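Local structure of homoserine dehydrogenase (Staphylococcus aureus M1064, 4PG7) at residues 185-190 with 297-302; 254-259 with 264-269. The protein catalyses the reversible, nicotinamide-dependent conversion of aspartate semialdehyde to homoserine, a hydride-transfer step of the aspartic acid pathway. All blocks are in the same frame, centred on the assembly; numbering follows the deposited sequence.

Contact 1 of 2, residues 185-190 with 297-302; sequences ILSKMT and VEDEYN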
loop_
_atom_site.group_PDB
_atom_site.type_symbol
_atom_site.label_atom_id
_atom_site.label_comp_id
_atom_site.label_asym_id
_atom_site.label_seq_id
_atom_site.Cartn_x
_atom_site.Cartn_y
_atom_site.Cartn_z
ATOM N N ILE A 185 -7.516 -12.188 16.936
ATOM C CA ILE A 185 -7.358 -12.974 18.152
ATOM C C ILE A 185 -6.073 -12.608 18.868
ATOM O O ILE A 185 -6.064 -12.410 20.098
ATOM C CB ILE A 185 -7.418 -14.484 17.821
ATOM C CG1 ILE A 185 -8.850 -14.856 17.448
ATOM C CG2 ILE A 185 -6.944 -15.326 18.994
ATOM C CD1 ILE A 185 -9.008 -16.180 16.731
ATOM N N LEU A 186 -4.963 -12.522 18.114
ATOM C CA LEU A 186 -3.684 -12.157 18.741
ATOM C C LEU A 186 -3.717 -10.743 19.359
ATOM O O LEU A 186 -3.147 -10.518 20.422
ATOM C CB LEU A 186 -2.530 -12.312 17.764
ATOM C CG LEU A 186 -2.190 -13.751 17.350
ATOM C CD1 LEU A 186 -1.125 -13.755 16.274
ATOM C CD2 LEU A 186 -1.732 -14.556 18.533
ATOM N N SER A 187 -4.370 -9.804 18.684
ATOM C CA SER A 187 -4.540 -8.446 19.216
ATOM C C SER A 187 -5.339 -8.452 20.519
ATOM O O SER A 187 -4.995 -7.773 21.467
ATOM C CB SER A 187 -5.227 -7.541 18.190
ATOM O OG SER A 187 -4.379 -7.340 17.070
ATOM N N LYS A 188 -6.406 -9.239 20.547
ATOM C CA LYS A 188 -7.235 -9.358 21.744
ATOM C C LYS A 188 -6.445 -9.934 22.921
ATOM O O LYS A 188 -6.493 -9.394 24.026
ATOM C CB LYS A 188 -8.434 -10.239 21.428
ATOM C CG LYS A 188 -9.437 -10.374 22.564
ATOM C CD LYS A 188 -10.259 -9.113 22.780
ATOM C CE LYS A 188 -11.261 -8.873 21.662
ATOM N NZ LYS A 188 -12.228 -7.817 22.054
ATOM N N MET A 189 -5.715 -11.022 22.675
ATOM C CA MET A 189 -4.892 -11.637 23.704
ATOM C C MET A 189 -3.930 -10.616 24.245
ATOM O O MET A 189 -3.761 -10.466 25.461
ATOM C CB MET A 189 -4.115 -12.831 23.150
ATOM C CG MET A 189 -4.962 -14.027 22.782
ATOM S SD MET A 189 -4.028 -15.351 21.989
ATOM C CE MET A 189 -3.028 -15.881 23.369
ATOM N N THR A 190 -3.307 -9.892 23.327
ATOM C CA THR A 190 -2.281 -8.940 23.681
ATOM C C THR A 190 -2.839 -7.738 24.465
ATOM O O THR A 190 -2.333 -7.410 25.538
ATOM C CB THR A 190 -1.544 -8.448 22.432
ATOM O OG1 THR A 190 -0.994 -9.574 21.719
ATOM C CG2 THR A 190 -0.446 -7.436 22.810
ATOM N N VAL A 297 0.040 -3.414 12.955
ATOM C CA VAL A 297 -1.146 -3.861 12.247
ATOM C C VAL A 297 -2.008 -4.745 13.167
ATOM O O VAL A 297 -1.638 -5.885 13.486
ATOM C CB VAL A 297 -0.745 -4.625 10.981
ATOM C CG1 VAL A 297 -1.963 -5.138 10.236
ATOM C CG2 VAL A 297 0.079 -3.714 10.074
ATOM N N GLU A 298 -3.136 -4.195 13.603
ATOM C CA GLU A 298 -3.946 -4.766 14.686
ATOM C C GLU A 298 -5.319 -5.186 14.220
ATOM O O GLU A 298 -5.783 -4.803 13.134
ATOM C CB GLU A 298 -4.117 -3.742 15.833
ATOM C CG GLU A 298 -2.830 -3.348 16.549
ATOM C CD GLU A 298 -2.023 -4.536 17.096
ATOM O OE1 GLU A 298 -2.590 -5.523 17.617
ATOM O OE2 GLU A 298 -0.789 -4.494 17.003
ATOM N N ASP A 299 -5.952 -6.006 15.048
ATOM C CA ASP A 299 -7.325 -6.440 14.853
ATOM C C ASP A 299 -7.486 -7.172 13.535
ATOM O O ASP A 299 -6.601 -7.927 13.157
ATOM C CB ASP A 299 -8.262 -5.240 15.021
ATOM C CG ASP A 299 -8.054 -4.558 16.358
ATOM O OD1 ASP A 299 -7.758 -5.261 17.357
ATOM O OD2 ASP A 299 -8.164 -3.323 16.429
ATOM N N GLU A 300 -8.553 -6.908 12.804
ATOM C CA GLU A 300 -8.820 -7.617 11.560
ATOM C C GLU A 300 -8.092 -7.041 10.345
ATOM O O GLU A 300 -8.284 -7.513 9.236
ATOM C CB GLU A 300 -10.329 -7.696 11.294
ATOM C CG GLU A 300 -11.016 -6.415 10.813
ATOM C CD GLU A 300 -11.460 -5.479 11.922
ATOM O OE1 GLU A 300 -10.901 -5.514 13.053
ATOM O OE2 GLU A 300 -12.365 -4.663 11.649
ATOM N N TYR A 301 -7.255 -6.032 10.538
ATOM C CA TYR A 301 -6.516 -5.461 9.408
ATOM C C TYR A 301 -5.442 -6.421 8.926
ATOM O O TYR A 301 -4.953 -7.243 9.688
ATOM C CB TYR A 301 -5.925 -4.100 9.758
ATOM C CG TYR A 301 -6.936 -2.993 9.638
ATOM C CD1 TYR A 301 -7.017 -2.245 8.485
ATOM C CD2 TYR A 301 -7.833 -2.708 10.665
ATOM C CE1 TYR A 301 -7.943 -1.235 8.345
ATOM C CE2 TYR A 301 -8.774 -1.682 10.529
ATOM C CZ TYR A 301 -8.823 -0.958 9.361
ATOM O OH TYR A 301 -9.723 0.073 9.169
ATOM N N ASN A 302 -5.158 -6.345 7.632
ATOM C CA ASN A 302 -4.109 -7.102 6.993
ATOM C C ASN A 302 -3.069 -6.146 6.418
ATOM O O ASN A 302 -3.279 -4.941 6.375
ATOM C CB ASN A 302 -4.703 -7.999 5.897
ATOM C CG ASN A 302 -5.479 -9.190 6.473
ATOM O OD1 ASN A 302 -5.470 -9.443 7.691
ATOM N ND2 ASN A 302 -6.118 -9.925 5.619
#

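Contact 2 of 2, residues 254-259 with 264-269; sequences TDINVA and YKIKLI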
loop_
_atom_site.group_PDB
_atom_site.type_symbol
_atom_site.label_atom_id
_atom_site.label_comp_id
_atom_site.label_asym_id
_atom_site.label_seq_id
_atom_site.Cartn_x
_atom_site.Cartn_y
_atom_site.Cartn_z
ATOM N N THR A 254 1.556 -16.086 27.937
ATOM C CA THR A 254 2.933 -16.065 28.361
ATOM C C THR A 254 3.870 -15.753 27.185
ATOM O O THR A 254 4.814 -14.982 27.339
ATOM C CB THR A 254 3.307 -17.390 29.039
ATOM O OG1 THR A 254 2.407 -17.612 30.136
ATOM C CG2 THR A 254 4.705 -17.361 29.551
ATOM N N ASP A 255 3.625 -16.348 26.019
ATOM C CA ASP A 255 4.464 -16.073 24.837
ATOM C C ASP A 255 4.385 -14.604 24.521
ATOM O O ASP A 255 5.387 -13.966 24.319
ATOM C CB ASP A 255 4.028 -16.870 23.615
ATOM C CG ASP A 255 4.237 -18.348 23.786
ATOM O OD1 ASP A 255 5.352 -18.757 24.152
ATOM O OD2 ASP A 255 3.281 -19.112 23.558
ATOM N N ILE A 256 3.166 -14.080 24.506
ATOM C CA ILE A 256 2.928 -12.696 24.208
ATOM C C ILE A 256 3.613 -11.749 25.188
ATOM O O ILE A 256 4.235 -10.765 24.777
ATOM C CB ILE A 256 1.415 -12.418 24.139
ATOM C CG1 ILE A 256 0.893 -12.975 22.825
ATOM C CG2 ILE A 256 1.132 -10.927 24.239
ATOM C CD1 ILE A 256 -0.595 -13.041 22.732
ATOM N N ASN A 257 3.500 -12.031 26.481
ATOM C CA ASN A 257 4.087 -11.152 27.504
ATOM C C ASN A 257 5.619 -11.234 27.588
ATOM O O ASN A 257 6.297 -10.219 27.813
ATOM C CB ASN A 257 3.423 -11.399 28.860
ATOM C CG ASN A 257 1.971 -10.931 28.875
ATOM O OD1 ASN A 257 1.578 -10.109 28.065
ATOM N ND2 ASN A 257 1.175 -11.463 29.777
ATOM N N VAL A 258 6.163 -12.424 27.365
ATOM C CA VAL A 258 7.602 -12.571 27.299
ATOM C C VAL A 258 8.142 -11.864 26.030
ATOM O O VAL A 258 9.111 -11.107 26.079
ATOM C CB VAL A 258 7.994 -14.055 27.305
ATOM C CG1 VAL A 258 9.480 -14.228 27.057
ATOM C CG2 VAL A 258 7.627 -14.698 28.632
ATOM N N ALA A 259 7.472 -12.063 24.900
ATOM C CA ALA A 259 7.835 -11.338 23.677
ATOM C C ALA A 259 7.809 -9.844 23.936
ATOM O O ALA A 259 8.712 -9.090 23.524
ATOM C CB ALA A 259 6.878 -11.684 22.548
ATOM N N TYR A 264 9.028 -7.227 21.395
ATOM C CA TYR A 264 8.374 -7.816 20.229
ATOM C C TYR A 264 6.880 -8.035 20.444
ATOM O O TYR A 264 6.440 -8.259 21.570
ATOM C CB TYR A 264 8.977 -9.187 19.898
ATOM C CG TYR A 264 10.447 -9.156 19.587
ATOM C CD1 TYR A 264 10.902 -8.968 18.268
ATOM C CD2 TYR A 264 11.389 -9.251 20.609
ATOM C CE1 TYR A 264 12.267 -8.906 17.991
ATOM C CE2 TYR A 264 12.756 -9.211 20.349
ATOM C CZ TYR A 264 13.194 -9.024 19.039
ATOM O OH TYR A 264 14.544 -8.986 18.784
ATOM N N LYS A 265 6.127 -7.983 19.345
ATOM C CA LYS A 265 4.766 -8.462 19.287
ATOM C C LYS A 265 4.773 -9.834 18.632
ATOM O O LYS A 265 5.746 -10.206 17.980
ATOM C CB LYS A 265 3.923 -7.521 18.438
ATOM C CG LYS A 265 3.705 -6.175 19.103
ATOM C CD LYS A 265 2.573 -5.457 18.425
ATOM C CE LYS A 265 2.102 -4.267 19.219
ATOM N NZ LYS A 265 1.375 -3.347 18.308
ATOM N N ILE A 266 3.688 -10.572 18.765
ATOM C CA ILE A 266 3.536 -11.834 18.045
ATOM C C ILE A 266 2.450 -11.667 16.984
ATOM O O ILE A 266 1.362 -11.199 17.290
ATOM C CB ILE A 266 3.219 -12.982 19.017
ATOM C CG1 ILE A 266 4.377 -13.155 20.000
ATOM C CG2 ILE A 266 3.012 -14.294 18.257
ATOM C CD1 ILE A 266 4.297 -14.357 20.903
ATOM N N LYS A 267 2.746 -12.040 15.751
ATOM C CA LYS A 267 1.780 -12.011 14.648
ATOM C C LYS A 267 1.852 -13.347 13.946
ATOM O O LYS A 267 2.898 -14.015 13.974
ATOM C CB LYS A 267 2.112 -10.896 13.622
ATOM C CG LYS A 267 2.284 -9.499 14.225
ATOM C CD LYS A 267 0.956 -8.889 14.621
ATOM C CE LYS A 267 1.148 -7.497 15.184
ATOM N NZ LYS A 267 -0.156 -6.891 15.533
ATOM N N LEU A 268 0.758 -13.732 13.294
ATOM C CA LEU A 268 0.799 -14.840 12.355
ATOM C C LEU A 268 1.266 -14.258 11.033
ATOM O O LEU A 268 0.538 -13.463 10.408
ATOM C CB LEU A 268 -0.550 -15.510 12.197
ATOM C CG LEU A 268 -0.545 -16.756 11.281
ATOM C CD1 LEU A 268 0.159 -17.913 11.963
ATOM C CD2 LEU A 268 -1.951 -17.165 10.893
ATOM N N ILE A 269 2.467 -14.641 10.618
ATOM C CA ILE A 269 3.112 -14.091 9.424
ATOM C C ILE A 269 3.197 -15.133 8.308
ATOM O O ILE A 269 3.637 -16.262 8.535
ATOM C CB ILE A 269 4.520 -13.617 9.747
ATOM C CG1 ILE A 269 4.487 -12.460 10.776
ATOM C CG2 ILE A 269 5.296 -13.180 8.491
ATOM C CD1 ILE A 269 3.856 -11.203 10.277
HETATM O O HOH W 1 4.027 -9.121 22.557
#

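Contact 1 of 2, residues 185-190 with 297-302
Ser187 sends its short side chain from helix 180-192 into the mouth of the turn 298-301, beside Glu298 and Asp299, and its hydroxyl makes both hydrogen bonds across the contact. Ser187 OG accepts from Asp299 N at 2.9 Å in a nearly straight bond (N-H...O 165°). Ser187 OG also donates to Glu298 OE1 at 2.6 Å, meeting that oxygen on the anti side and 32° out of the carboxylate plane; Asn183 O, one helical turn back, is a second acceptor within hydrogen-bonding reach of the same hydroxyl. Serine suits the place because a small hydroxyl can receive and give where the helix comes close. Glu298 reaches it by folding its chain at chi2 (-54°), which leaves OE2 for lysines of strand 264-275. Asp299 takes the first corner of the type II' turn with positive phi. Its CB points away, yet Asp299 OD1 swings back to 3.5 Å from Ser187 CB and forms a salt bridge with Lys191. Asn183 ND2 bonds to Asp299 O in the turn and to Val297 O just before it. Helix 180-192 thus closes against the loop joining strands 278-289 and 302-308, while other sides pack on helices 196-205 and 253-262.

Contact 2 of 2, residues 254-259 with 264-269
Ile266 points toward helix 253-262 and lays its delta methyl on the helix backbone, with Ile266 CD1 3.6 Å from Asp255 O. The branch gets there because CG1 stands beside the backbone N (chi1 -62°) and the chain then runs out extended at chi2 (-172°). On its way Ile266 CG1 passes Ala259 CB at 3.9 Å, and Ile266 CD1 ends 3.7 Å from Asp255 CB. Isoleucine suits this place: its long arm bridges to the helix, and the small Ala259, whose methyl faces the strand, lets the two elements come close. Ile256 touches more lightly, its side chain crossing that of Ile266 obliquely. Helix 253-262 reverses through a tight connection into strand 264-275; the axes of the two short segments run roughly antiparallel (145°) and approach to 7.2 Å, so the helix packs on one face of the mixed sheet, on strand 264-275. At the reversal Tyr264 N donates to Ala259 O at 2.8 Å, approaching from above the carbonyl plane. With CG of Tyr264 held beside its own N, the ring leads off away from the helix, and Ala259 O lies in its plane at the edge near CD2. A water bridges the two backbones, donating to both Ile256 O (2.8 Å) and Tyr264 O (2.7 Å). Asp255 turns its carboxylate away from the strand, where Tyr410, Lys439 and the backbone N of Thr252 hold it; Lys439 and Thr252 also line the pocket of the bound lysine.

In the fold
The two contacts have centres about 11 Å apart, on the same side of the chain's centre and within the same homoserine dehydrogenase family region. Contact 2 is nested along the chain inside the loop that contact 1 closes. Both pack around strand 264-275 of the large mixed sheet, which connects them: Lys265 NZ lies 2.8 Å from Glu298 OE2 in a salt bridge, and Lys267 NZ lies 2.7 Å from Val297 O, probably hydrogen-bonded. Helices 180-192 and 253-262 also touch, with Met189 CB 3.6 Å from Ile256 CD1. Contact 2 borders the surroundings of the bound lysine, whereas contact 1 reaches the dimer interface, where Tyr301 OH is hydrogen-bonded to the backbone N of Asp313 of the second subunit.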